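Local coordinates for protein arginine kinase (Anthopleura japonica, PDB 4RF6) that catalyses the reversible transfer of a phosphate group from ATP to L-arginine, giving phosphoarginine and ADP, with two phosphagen kinase units joined in tandem in one chain, at residues 380-388 against 416-426; 660-669 against 683-691. All blocks are in the same frame, centred on the assembly; numbering follows the deposited sequence.

Contact 1. Residues 380-388 against 416-426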
loop_
_atom_site.group_PDB
_atom_site.type_symbol
_atom_site.label_atom_id
_atom_site.label_comp_id
_atom_site.label_asym_id
_atom_site.label_seq_id
_atom_site.Cartn_x
_atom_site.Cartn_y
_atom_site.Cartn_z
ATOM N N PRO A 380 -18.474 -5.208 -33.527
ATOM C CA PRO A 380 -18.680 -4.019 -34.363
ATOM C C PRO A 380 -18.819 -2.703 -33.598
ATOM O O PRO A 380 -18.112 -1.761 -33.936
ATOM C CB PRO A 380 -19.968 -4.352 -35.112
ATOM C CG PRO A 380 -19.887 -5.823 -35.290
ATOM C CD PRO A 380 -19.275 -6.347 -34.009
ATOM N N GLU A 381 -19.692 -2.634 -32.595
ATOM C CA GLU A 381 -19.967 -1.356 -31.933
ATOM C C GLU A 381 -18.906 -0.881 -30.935
ATOM O O GLU A 381 -19.123 0.095 -30.208
ATOM C CB GLU A 381 -21.353 -1.348 -31.284
ATOM C CG GLU A 381 -22.464 -0.896 -32.222
ATOM C CD GLU A 381 -23.678 -0.383 -31.476
ATOM O OE1 GLU A 381 -24.617 -1.174 -31.252
ATOM O OE2 GLU A 381 -23.688 0.811 -31.111
ATOM N N VAL A 382 -17.765 -1.563 -30.899
ATOM C CA VAL A 382 -16.610 -1.078 -30.146
ATOM C C VAL A 382 -15.806 -0.122 -31.030
ATOM O O VAL A 382 -15.374 -0.494 -32.121
ATOM C CB VAL A 382 -15.711 -2.234 -29.666
ATOM C CG1 VAL A 382 -14.403 -1.692 -29.107
ATOM C CG2 VAL A 382 -16.438 -3.079 -28.625
ATOM N N LYS A 383 -15.610 1.107 -30.560
ATOM C CA LYS A 383 -15.023 2.155 -31.391
ATOM C C LYS A 383 -13.738 2.768 -30.831
ATOM O O LYS A 383 -13.359 3.877 -31.207
ATOM C CB LYS A 383 -16.054 3.249 -31.662
ATOM C CG LYS A 383 -17.272 2.740 -32.397
ATOM C CD LYS A 383 -16.889 2.186 -33.762
ATOM C CE LYS A 383 -17.992 1.312 -34.339
ATOM N NZ LYS A 383 -19.284 2.036 -34.480
ATOM N N SER A 384 -13.069 2.045 -29.941
ATOM C CA SER A 384 -11.781 2.493 -29.415
ATOM C C SER A 384 -10.724 2.511 -30.521
ATOM O O SER A 384 -10.843 1.791 -31.517
ATOM C CB SER A 384 -11.322 1.580 -28.282
ATOM O OG SER A 384 -11.063 0.272 -28.760
ATOM N N LEU A 385 -9.698 3.343 -30.354
ATOM C CA LEU A 385 -8.587 3.377 -31.305
ATOM C C LEU A 385 -7.829 2.050 -31.259
ATOM O O LEU A 385 -7.178 1.657 -32.232
ATOM C CB LEU A 385 -7.640 4.535 -30.988
ATOM C CG LEU A 385 -8.225 5.946 -31.026
ATOM C CD1 LEU A 385 -7.210 6.966 -30.554
ATOM C CD2 LEU A 385 -8.694 6.291 -32.424
ATOM N N LEU A 386 -7.911 1.377 -30.114
ATOM C CA LEU A 386 -7.334 0.049 -29.947
ATOM C C LEU A 386 -7.901 -0.907 -30.986
ATOM O O LEU A 386 -7.156 -1.569 -31.713
ATOM C CB LEU A 386 -7.614 -0.486 -28.541
ATOM C CG LEU A 386 -7.219 -1.941 -28.289
ATOM C CD1 LEU A 386 -5.729 -2.137 -28.545
ATOM C CD2 LEU A 386 -7.591 -2.390 -26.871
ATOM N N ARG A 387 -9.227 -0.971 -31.052
ATOM C CA ARG A 387 -9.909 -1.842 -31.997
ATOM C C ARG A 387 -9.583 -1.419 -33.427
ATOM O O ARG A 387 -9.373 -2.259 -34.304
ATOM C CB ARG A 387 -11.421 -1.770 -31.755
ATOM C CG ARG A 387 -12.243 -2.879 -32.407
ATOM C CD ARG A 387 -12.517 -2.611 -33.880
ATOM N NE ARG A 387 -13.530 -3.503 -34.431
ATOM C CZ ARG A 387 -14.806 -3.165 -34.584
ATOM N NH1 ARG A 387 -15.219 -1.954 -34.229
ATOM N NH2 ARG A 387 -15.662 -4.035 -35.095
ATOM N N LYS A 388 -9.554 -0.110 -33.652
ATOM C CA LYS A 388 -9.329 0.440 -34.982
ATOM C C LYS A 388 -7.994 -0.006 -35.572
ATOM O O LYS A 388 -7.902 -0.287 -36.768
ATOM C CB LYS A 388 -9.397 1.972 -34.944
ATOM C CG LYS A 388 -9.271 2.637 -36.314
ATOM C CD LYS A 388 -9.476 4.139 -36.219
ATOM C CE LYS A 388 -9.445 4.780 -37.595
ATOM N NZ LYS A 388 -9.497 6.267 -37.518
ATOM N N GLY A 416 -8.060 -1.164 -22.473
ATOM C CA GLY A 416 -8.994 -1.061 -23.584
ATOM C C GLY A 416 -9.697 -2.379 -23.852
ATOM O O GLY A 416 -10.789 -2.410 -24.429
ATOM N N VAL A 417 -9.064 -3.473 -23.437
ATOM C CA VAL A 417 -9.680 -4.792 -23.529
ATOM C C VAL A 417 -10.687 -4.993 -22.386
ATOM O O VAL A 417 -11.768 -5.552 -22.597
ATOM C CB VAL A 417 -8.622 -5.919 -23.560
ATOM C CG1 VAL A 417 -9.272 -7.288 -23.415
ATOM C CG2 VAL A 417 -7.828 -5.865 -24.855
ATOM N N GLU A 418 -10.343 -4.518 -21.188
ATOM C CA GLU A 418 -11.251 -4.617 -20.040
ATOM C C GLU A 418 -12.363 -3.569 -20.083
ATOM O O GLU A 418 -13.481 -3.813 -19.623
ATOM C CB GLU A 418 -10.482 -4.509 -18.717
ATOM C CG GLU A 418 -9.587 -5.702 -18.410
ATOM C CD GLU A 418 -10.361 -7.007 -18.253
ATOM O OE1 GLU A 418 -11.541 -6.966 -17.844
ATOM O OE2 GLU A 418 -9.776 -8.072 -18.537
ATOM N N ASN A 419 -12.050 -2.398 -20.628
ATOM C CA ASN A 419 -13.034 -1.335 -20.763
ATOM C C ASN A 419 -13.360 -1.054 -22.233
ATOM O O ASN A 419 -12.789 -0.150 -22.842
ATOM C CB ASN A 419 -12.551 -0.062 -20.062
ATOM C CG ASN A 419 -12.274 -0.277 -18.582
ATOM O OD1 ASN A 419 -13.183 -0.207 -17.751
ATOM N ND2 ASN A 419 -11.013 -0.545 -18.247
ATOM N N LEU A 420 -14.295 -1.829 -22.780
ATOM C CA LEU A 420 -14.666 -1.771 -24.197
ATOM C C LEU A 420 -15.069 -0.370 -24.653
ATOM O O LEU A 420 -14.947 -0.031 -25.833
ATOM C CB LEU A 420 -15.810 -2.747 -24.479
ATOM C CG LEU A 420 -15.582 -4.216 -24.127
ATOM C CD1 LEU A 420 -16.806 -4.826 -23.458
ATOM C CD2 LEU A 420 -15.233 -4.994 -25.371
ATOM N N ASP A 421 -15.541 0.438 -23.710
ATOM C CA ASP A 421 -16.024 1.781 -24.006
ATOM C C ASP A 421 -14.932 2.845 -23.880
ATOM O O ASP A 421 -15.230 4.039 -23.785
ATOM C CB ASP A 421 -17.178 2.138 -23.071
ATOM C CG ASP A 421 -16.705 2.462 -21.663
ATOM O OD1 ASP A 421 -15.985 1.631 -21.065
ATOM O OD2 ASP A 421 -17.037 3.560 -21.166
ATOM N N SER A 422 -13.672 2.418 -23.858
ATOM C CA SER A 422 -12.564 3.368 -23.810
ATOM C C SER A 422 -12.483 4.096 -25.148
ATOM O O SER A 422 -12.917 3.567 -26.176
ATOM C CB SER A 422 -11.237 2.652 -23.544
ATOM O OG SER A 422 -11.398 1.538 -22.685
ATOM N N SER A 423 -11.926 5.304 -25.137
ATOM C CA SER A 423 -11.701 6.050 -26.369
ATOM C C SER A 423 -10.417 5.578 -27.038
ATOM O O SER A 423 -10.403 5.240 -28.225
ATOM C CB SER A 423 -11.611 7.549 -26.085
ATOM O OG SER A 423 -12.866 8.079 -25.714
ATOM N N CYS A 424 -9.339 5.572 -26.264
ATOM C CA CYS A 424 -8.041 5.132 -26.757
ATOM C C CYS A 424 -7.858 3.652 -26.444
ATOM O O CYS A 424 -7.931 2.804 -27.339
ATOM C CB CYS A 424 -6.927 5.957 -26.112
ATOM S SG CYS A 424 -7.223 7.746 -26.145
ATOM N N GLY A 425 -7.626 3.351 -25.172
ATOM C CA GLY A 425 -7.523 1.975 -24.734
ATOM C C GLY A 425 -6.103 1.461 -24.678
ATOM O O GLY A 425 -5.882 0.267 -24.455
ATOM N N VAL A 426 -5.137 2.355 -24.885
ATOM C CA VAL A 426 -3.730 1.958 -24.855
ATOM C C VAL A 426 -2.906 2.839 -23.924
ATOM O O VAL A 426 -2.935 4.073 -24.013
ATOM C CB VAL A 426 -3.113 1.945 -26.257
ATOM C CG1 VAL A 426 -1.733 1.316 -26.217
ATOM C CG2 VAL A 426 -3.993 1.143 -27.198
HETATM O O HOH W 1 -11.577 -0.958 -26.437
#
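Leu386 meets residues 416-426 with both of its methyl branches. Its CG stands anti to the backbone N (chi1 173°), which carries CD2 over the backbone of Gly416, 3.7 Å from Gly416 C, and on to Val417 CG2, while Leu386 CD1 touches Val426 CG2 at 3.9 Å, the two side chains crossing at about a right angle. Gly416 has no side chain, which lets Leu386 CD2 lie directly against its backbone. Beside this apolar packing, two carbonyls of the loop receive the first amides of helix 385-389: Leu385 N donates to Ser423 O (2.9 Å), and Leu386 N to Cys424 O (3.1 Å), the latter approaching almost end-on to the carbonyl. Ser384 OG accepts from Arg387 N (3.2 Å) and is also linked through a water to Gly416 O, so a small hydroxyl residue both caps the helix and joins the segments. The looser side is at Leu420, which is exposed to solvent; its CD2 touches Val382 CG2 at 4.0 Å. Beyond it, Asp421 forms a salt bridge with Arg552, outside the two segments. Such a serine N-cap, its helix amides bonded to loop carbonyls, belongs here to the small helical N-terminal domain of phosphagen kinases, in the second repeat.

Contact 2. Residues 660-669 against 683-691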
loop_
_atom_site.group_PDB
_atom_site.type_symbol
_atom_site.label_atom_id
_atom_site.label_comp_id
_atom_site.label_asym_id
_atom_site.label_seq_id
_atom_site.Cartn_x
_atom_site.Cartn_y
_atom_site.Cartn_z
ATOM N N ASP A 660 -10.173 28.336 -34.390
ATOM C CA ASP A 660 -9.500 27.474 -35.360
ATOM C C ASP A 660 -8.073 27.936 -35.664
ATOM O O ASP A 660 -7.156 27.119 -35.737
ATOM C CB ASP A 660 -10.316 27.358 -36.655
ATOM C CG ASP A 660 -11.551 26.484 -36.496
ATOM O OD1 ASP A 660 -11.630 25.732 -35.501
ATOM O OD2 ASP A 660 -12.441 26.552 -37.372
ATOM N N GLU A 661 -7.883 29.240 -35.845
ATOM C CA GLU A 661 -6.546 29.760 -36.116
ATOM C C GLU A 661 -5.605 29.483 -34.941
ATOM O O GLU A 661 -4.447 29.090 -35.134
ATOM C CB GLU A 661 -6.578 31.263 -36.416
ATOM C CG GLU A 661 -5.192 31.897 -36.405
ATOM C CD GLU A 661 -5.137 33.268 -37.059
ATOM O OE1 GLU A 661 -6.190 33.933 -37.170
ATOM O OE2 GLU A 661 -4.023 33.677 -37.461
ATOM N N PHE A 662 -6.107 29.673 -33.725
ATOM C CA PHE A 662 -5.254 29.580 -32.542
ATOM C C PHE A 662 -5.348 28.252 -31.795
ATOM O O PHE A 662 -4.772 28.097 -30.710
ATOM C CB PHE A 662 -5.503 30.775 -31.619
ATOM C CG PHE A 662 -5.106 32.080 -32.233
ATOM C CD1 PHE A 662 -3.764 32.400 -32.383
ATOM C CD2 PHE A 662 -6.064 32.968 -32.703
ATOM C CE1 PHE A 662 -3.383 33.595 -32.968
ATOM C CE2 PHE A 662 -5.688 34.164 -33.290
ATOM C CZ PHE A 662 -4.344 34.473 -33.422
ATOM N N HIS A 663 -6.057 27.300 -32.395
ATOM C CA HIS A 663 -6.138 25.935 -31.887
ATOM C C HIS A 663 -6.610 25.881 -30.440
ATOM O O HIS A 663 -6.070 25.128 -29.625
ATOM C CB HIS A 663 -4.790 25.221 -32.051
ATOM C CG HIS A 663 -4.166 25.424 -33.396
ATOM N ND1 HIS A 663 -4.854 25.209 -34.571
ATOM C CD2 HIS A 663 -2.924 25.828 -33.753
ATOM C CE1 HIS A 663 -4.063 25.477 -35.596
ATOM N NE2 HIS A 663 -2.886 25.853 -35.126
ATOM N N ILE A 664 -7.618 26.695 -30.134
ATOM C CA ILE A 664 -8.249 26.700 -28.822
ATOM C C ILE A 664 -9.720 26.298 -28.952
ATOM O O ILE A 664 -10.281 26.313 -30.053
ATOM C CB ILE A 664 -8.110 28.070 -28.129
ATOM C CG1 ILE A 664 -8.667 29.193 -29.010
ATOM C CG2 ILE A 664 -6.646 28.357 -27.805
ATOM C CD1 ILE A 664 -8.548 30.577 -28.375
ATOM N N GLN A 665 -10.328 25.913 -27.832
ATOM C CA GLN A 665 -11.723 25.492 -27.811
ATOM C C GLN A 665 -12.364 26.051 -26.549
ATOM O O GLN A 665 -11.710 26.173 -25.510
ATOM C CB GLN A 665 -11.823 23.963 -27.816
ATOM C CG GLN A 665 -11.175 23.317 -26.598
ATOM C CD GLN A 665 -11.190 21.803 -26.648
ATOM O OE1 GLN A 665 -11.982 21.198 -27.376
ATOM N NE2 GLN A 665 -10.309 21.179 -25.867
ATOM N N ALA A 666 -13.640 26.406 -26.631
ATOM C CA ALA A 666 -14.313 26.996 -25.483
ATOM C C ALA A 666 -15.394 26.061 -24.974
ATOM O O ALA A 666 -16.203 25.565 -25.757
ATOM C CB ALA A 666 -14.905 28.346 -25.845
ATOM N N ARG A 667 -15.406 25.812 -23.668
ATOM C CA ARG A 667 -16.466 25.013 -23.056
ATOM C C ARG A 667 -17.020 25.708 -21.809
ATOM O O ARG A 667 -16.313 26.468 -21.143
ATOM C CB ARG A 667 -15.983 23.586 -22.763
ATOM C CG ARG A 667 -15.438 22.881 -24.002
ATOM C CD ARG A 667 -15.533 21.363 -23.931
ATOM N NE ARG A 667 -15.802 20.787 -25.249
ATOM C CZ ARG A 667 -15.469 19.553 -25.619
ATOM N NH1 ARG A 667 -14.834 18.751 -24.773
ATOM N NH2 ARG A 667 -15.763 19.121 -26.839
ATOM N N GLY A 668 -18.288 25.452 -21.502
ATOM C CA GLY A 668 -19.006 26.261 -20.531
ATOM C C GLY A 668 -18.911 25.854 -19.074
ATOM O O GLY A 668 -18.646 24.696 -18.750
ATOM N N ILE A 669 -19.128 26.827 -18.192
ATOM C CA ILE A 669 -19.210 26.578 -16.758
ATOM C C ILE A 669 -20.447 27.260 -16.179
ATOM O O ILE A 669 -21.466 27.397 -16.858
ATOM C CB ILE A 669 -17.959 27.079 -16.012
ATOM C CG1 ILE A 669 -16.692 26.474 -16.617
ATOM C CG2 ILE A 669 -18.051 26.749 -14.526
ATOM C CD1 ILE A 669 -15.417 27.128 -16.142
ATOM N N VAL A 683 -19.371 31.980 -17.835
ATOM C CA VAL A 683 -17.929 31.807 -17.797
ATOM C C VAL A 683 -17.636 30.636 -18.711
ATOM O O VAL A 683 -18.271 29.582 -18.608
ATOM C CB VAL A 683 -17.404 31.508 -16.381
ATOM C CG1 VAL A 683 -15.936 31.125 -16.432
ATOM C CG2 VAL A 683 -17.602 32.715 -15.468
ATOM N N PHE A 684 -16.694 30.835 -19.625
ATOM C CA PHE A 684 -16.310 29.789 -20.554
ATOM C C PHE A 684 -14.911 29.318 -20.190
ATOM O O PHE A 684 -14.057 30.123 -19.804
ATOM C CB PHE A 684 -16.323 30.311 -21.993
ATOM C CG PHE A 684 -17.691 30.693 -22.505
ATOM C CD1 PHE A 684 -18.293 29.954 -23.511
ATOM C CD2 PHE A 684 -18.364 31.799 -21.998
ATOM C CE1 PHE A 684 -19.544 30.298 -23.997
ATOM C CE2 PHE A 684 -19.620 32.150 -22.477
ATOM C CZ PHE A 684 -20.210 31.397 -23.480
ATOM N N ASP A 685 -14.685 28.012 -20.286
ATOM C CA ASP A 685 -13.337 27.481 -20.182
ATOM C C ASP A 685 -12.722 27.505 -21.568
ATOM O O ASP A 685 -13.185 26.801 -22.466
ATOM C CB ASP A 685 -13.348 26.045 -19.662
ATOM C CG ASP A 685 -11.949 25.461 -19.535
ATOM O OD1 ASP A 685 -11.333 25.144 -20.574
ATOM O OD2 ASP A 685 -11.469 25.315 -18.393
ATOM N N ILE A 686 -11.689 28.323 -21.745
ATOM C CA ILE A 686 -10.924 28.327 -22.981
ATOM C C ILE A 686 -9.687 27.478 -22.762
ATOM O O ILE A 686 -8.892 27.764 -21.864
ATOM C CB ILE A 686 -10.464 29.740 -23.353
ATOM C CG1 ILE A 686 -11.601 30.735 -23.146
ATOM C CG2 ILE A 686 -9.912 29.767 -24.790
ATOM C CD1 ILE A 686 -12.292 31.157 -24.420
ATOM N N SER A 687 -9.516 26.437 -23.571
ATOM C CA SER A 687 -8.367 25.555 -23.416
ATOM C C SER A 687 -7.688 25.258 -24.748
ATOM O O SER A 687 -8.291 25.407 -25.811
ATOM C CB SER A 687 -8.789 24.249 -22.738
ATOM O OG SER A 687 -9.706 23.531 -23.542
ATOM N N ASN A 688 -6.431 24.832 -24.688
ATOM C CA ASN A 688 -5.693 24.478 -25.894
ATOM C C ASN A 688 -6.182 23.149 -26.472
ATOM O O ASN A 688 -6.533 22.233 -25.726
ATOM C CB ASN A 688 -4.205 24.382 -25.574
ATOM C CG ASN A 688 -3.909 23.290 -24.565
ATOM O OD1 ASN A 688 -4.291 23.391 -23.391
ATOM N ND2 ASN A 688 -3.246 22.233 -25.015
ATOM N N ARG A 689 -6.191 23.040 -27.798
ATOM C CA ARG A 689 -6.625 21.805 -28.453
ATOM C C ARG A 689 -5.475 20.829 -28.707
ATOM O O ARG A 689 -5.677 19.608 -28.724
ATOM C CB ARG A 689 -7.345 22.117 -29.769
ATOM C CG ARG A 689 -8.759 22.669 -29.601
ATOM C CD ARG A 689 -9.748 21.892 -30.461
ATOM N NE ARG A 689 -10.024 22.539 -31.743
ATOM C CZ ARG A 689 -10.266 21.887 -32.879
ATOM N NH1 ARG A 689 -10.251 20.560 -32.907
ATOM N NH2 ARG A 689 -10.514 22.562 -33.993
ATOM N N ARG A 690 -4.270 21.362 -28.896
ATOM C CA ARG A 690 -3.132 20.536 -29.305
ATOM C C ARG A 690 -2.052 20.422 -28.234
ATOM O O ARG A 690 -1.900 21.312 -27.387
ATOM C CB ARG A 690 -2.500 21.089 -30.586
ATOM C CG ARG A 690 -3.441 21.232 -31.772
ATOM C CD ARG A 690 -2.709 21.867 -32.945
ATOM N NE ARG A 690 -3.452 21.793 -34.204
ATOM C CZ ARG A 690 -2.973 22.198 -35.378
ATOM N NH1 ARG A 690 -1.747 22.702 -35.459
ATOM N NH2 ARG A 690 -3.716 22.091 -36.474
ATOM N N ARG A 691 -1.296 19.326 -28.298
ATOM C CA ARG A 691 -0.184 19.076 -27.387
ATOM C C ARG A 691 1.091 18.666 -28.121
ATOM O O ARG A 691 2.200 18.898 -27.628
ATOM C CB ARG A 691 -0.565 18.011 -26.355
ATOM C CG ARG A 691 -1.487 18.537 -25.284
ATOM C CD ARG A 691 -2.108 17.416 -24.485
ATOM N NE ARG A 691 -3.026 17.932 -23.479
ATOM C CZ ARG A 691 -3.848 17.176 -22.762
ATOM N NH1 ARG A 691 -3.870 15.863 -22.950
ATOM N NH2 ARG A 691 -4.652 17.737 -21.866
HETATM O O HOH W 2 -3.428 24.005 -28.920
HETATM O O HOH W 3 -10.403 24.902 -32.367
#
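Strands 664-668 and 683-688 pair antiparallel at the edge of the eight-stranded antiparallel sheet of the phosphagen kinase catalytic domain, with 664-668 outermost. Backbone bonds set the register: Gln665 and Ser687 exchange a reciprocal pair, Arg667 and Asp685 form the next hydrogen-bonded pair, and Ile669 N reaches Val683 O (2.9 Å). Apolar contacts lie on the face carrying Ala666 and Ile686, whose CB and CD1 are 4.1 Å apart; nearby, Ile664 CD1 touches Ile686 CG2, and branched aliphatic chains suit this side because helix 696-714 covers it. Polar groups occupy the other face. Gln665, extended beyond CG, makes a weak NE2 bond to Ser687 OG, and Asp685 turns its carboxylate to a salt bridge with Arg639 of the neighbouring strand. Charged groups gather where strand 664-668 begins and strand 683-688 ends. Arg689 bends at chi2 and chi3 to bring NH2 to a long salt bridge with Asp660 OD1 (3.7 Å), and a water joins its NE to Ile664 O. Arg690 instead runs extended from CG to NE, which lays its flat guanidinium on the His663 ring, planes 10° apart, with Arg690 CZ 3.5 Å from His663 CE1.

How the contacts relate
Contacts 1 and 2 both belong to the second repeat, one in its N-terminal domain and the other in its catalytic domain; their centres lie about 26 Å apart and they do not touch. Contact 1 is the more buried, while contact 2 lies at the edge strand of the sheet, with more of its residues exposed. They share no secondary-structure element. Contact 1 sets a helix start against a loop, so its backbone bonds run one way, from amides to loop carbonyls, and leucine and valine side chains pack beside a glycine. Contact 2 joins two strands, whose bonds run in both directions; its sheet faces separate apolar from polar chains, and charged groups collect at one end.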